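Putative P450-like enzyme (Streptomyces himastatinicus ATCC 53653, PDB 5Z9J) probably acts as a cytochrome P450 monooxygenase, using a heme iron to activate molecular oxygen for oxidation of a substrate. Local coordinates at residues 9-12 against 18-21. Numbering follows the deposited sequence.
Sequences WEFH and MRGK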
loop_
_atom_site.group_PDB
_atom_site.type_symbol
_atom_site.label_atom_id
_atom_site.label_comp_id
_atom_site.label_asym_id
_atom_site.label_seq_id
_atom_site.Cartn_x
_atom_site.Cartn_y
_atom_site.Cartn_z
ATOM N N TRP A 9 -9.310 -5.713 19.298
ATOM C CA TRP A 9 -9.580 -4.968 18.068
ATOM C C TRP A 9 -10.314 -5.761 16.959
ATOM O O TRP A 9 -9.998 -6.930 16.724
ATOM C CB TRP A 9 -8.245 -4.451 17.555
ATOM C CG TRP A 9 -7.667 -3.296 18.317
ATOM C CD1 TRP A 9 -8.359 -2.301 18.950
ATOM C CD2 TRP A 9 -6.273 -2.979 18.480
ATOM N NE1 TRP A 9 -7.486 -1.380 19.490
ATOM C CE2 TRP A 9 -6.201 -1.774 19.220
ATOM C CE3 TRP A 9 -5.082 -3.591 18.066
ATOM C CZ2 TRP A 9 -4.985 -1.187 19.573
ATOM C CZ3 TRP A 9 -3.872 -2.995 18.405
ATOM C CH2 TRP A 9 -3.832 -1.808 19.150
ATOM N N GLU A 10 -11.217 -5.111 16.211
ATOM C CA GLU A 10 -12.034 -5.875 15.256
ATOM C C GLU A 10 -11.348 -6.062 13.890
ATOM O O GLU A 10 -11.734 -5.460 12.871
ATOM C CB GLU A 10 -13.396 -5.198 15.054
ATOM C CG GLU A 10 -14.385 -5.357 16.235
ATOM C CD GLU A 10 -14.634 -6.788 16.673
ATOM O OE1 GLU A 10 -14.544 -7.720 15.841
ATOM O OE2 GLU A 10 -14.970 -6.965 17.865
ATOM N N PHE A 11 -10.344 -6.930 13.865
ATOM C CA PHE A 11 -9.622 -7.211 12.626
ATOM C C PHE A 11 -10.508 -7.950 11.615
ATOM O O PHE A 11 -11.495 -8.619 11.984
ATOM C CB PHE A 11 -8.376 -8.082 12.900
ATOM C CG PHE A 11 -7.468 -7.570 13.988
ATOM C CD1 PHE A 11 -6.669 -6.474 13.777
ATOM C CD2 PHE A 11 -7.368 -8.243 15.209
ATOM C CE1 PHE A 11 -5.807 -6.009 14.771
ATOM C CE2 PHE A 11 -6.505 -7.787 16.194
ATOM C CZ PHE A 11 -5.724 -6.656 15.959
ATOM N N HIS A 12 -10.097 -7.907 10.352
ATOM C CA HIS A 12 -10.623 -8.850 9.355
ATOM C C HIS A 12 -10.573 -10.250 9.949
ATOM O O HIS A 12 -9.559 -10.620 10.524
ATOM C CB HIS A 12 -9.772 -8.841 8.099
ATOM C CG HIS A 12 -10.431 -9.466 6.917
ATOM N ND1 HIS A 12 -10.580 -10.834 6.785
ATOM C CD2 HIS A 12 -10.915 -8.918 5.777
ATOM C CE1 HIS A 12 -11.187 -11.090 5.642
ATOM N NE2 HIS A 12 -11.392 -9.947 5.009
ATOM N N MET A 18 -3.096 -11.470 13.584
ATOM C CA MET A 18 -3.385 -10.320 14.438
ATOM C C MET A 18 -3.997 -10.674 15.799
ATOM O O MET A 18 -3.965 -9.865 16.727
ATOM C CB MET A 18 -4.318 -9.344 13.687
ATOM C CG MET A 18 -3.670 -8.843 12.404
ATOM S SD MET A 18 -2.061 -8.053 12.684
ATOM C CE MET A 18 -2.559 -6.753 13.822
ATOM N N ARG A 19 -4.567 -11.874 15.905
ATOM C CA ARG A 19 -5.130 -12.385 17.150
ATOM C C ARG A 19 -4.188 -13.368 17.860
ATOM O O ARG A 19 -4.623 -14.144 18.710
ATOM C CB ARG A 19 -6.497 -13.024 16.875
ATOM C CG ARG A 19 -7.519 -12.011 16.300
ATOM C CD ARG A 19 -8.874 -12.630 15.919
ATOM N NE ARG A 19 -9.820 -11.610 15.436
ATOM C CZ ARG A 19 -9.978 -11.175 14.180
ATOM N NH1 ARG A 19 -9.231 -11.623 13.171
ATOM N NH2 ARG A 19 -10.895 -10.251 13.942
ATOM N N GLY A 20 -2.913 -13.363 17.474
ATOM C CA GLY A 20 -1.910 -14.163 18.149
ATOM C C GLY A 20 -1.985 -15.661 17.888
ATOM O O GLY A 20 -1.577 -16.457 18.749
ATOM N N LYS A 21 -2.542 -16.054 16.740
ATOM C CA LYS A 21 -2.636 -17.464 16.354
ATOM C C LYS A 21 -1.572 -17.895 15.346
ATOM O O LYS A 21 -1.392 -17.278 14.307
ATOM C CB LYS A 21 -4.011 -17.764 15.749
ATOM C CG LYS A 21 -4.222 -19.255 15.434
ATOM C CD LYS A 21 -5.339 -19.456 14.388
ATOM C CE LYS A 21 -5.102 -20.700 13.503
ATOM N NZ LYS A 21 -5.736 -20.480 12.132
#
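Phe-11 and Met-18 are the residues at which two pieces of one irregular N-terminal loop come together, with CA atoms 7.2 Å apart, ahead of strand 27-30 in this cytochrome P450 fold. Residues 9-12 are neither helix nor strand; Glu-10 sits at the centre of an inverse gamma turn, closed by the bond from Phe-11 N to Trp-9 O. Met-18 has 3-10 helical geometry. How a single aromatic ring and a single guanidinium can join such pieces is well illustrated here. The Phe-11 ring is sandwiched: Met-18 CB lies almost exactly on the ring normal in a CH-pi contact, 3.4 Å from the centroid, while Trp-9 CB covers the opposite face nearer the rim. Bends at chi2 and chi3 (-56° and -58°) curl the methionine round until Met-18 CE lies beyond the ring's rim, 3.5 Å from Phe-11 CE1, with the sulfur higher above the face in a more distant Met-aromatic contact. Phe-381 meets the same ring with its plane inclined. With an alanine here, Met-18 CB and CE would probably lose their aromatic partner and a gap open between the methionine and Trp-9 CB. Arg-19 runs past the phenylalanine in the opposite direction, extended from CG to NE, its guanidinium plane perpendicular to the ring and one of its faces against Phe-11 CB. Both terminal nitrogens then grip consecutive carbonyls, which fixes the rotation of the group. His-12, whose ring is held separately by Glu-167 and Gly-14 N, contributes only its backbone here. Arg-19 NH2 donates to Phe-11 O over 2.6 Å along a bent path (148°), whereas Arg-19 NH1 reaches His-12 O at 2.8 Å almost straight; each donor sits above its carbonyl's plane, and both oxygens lie near the guanidinium plane.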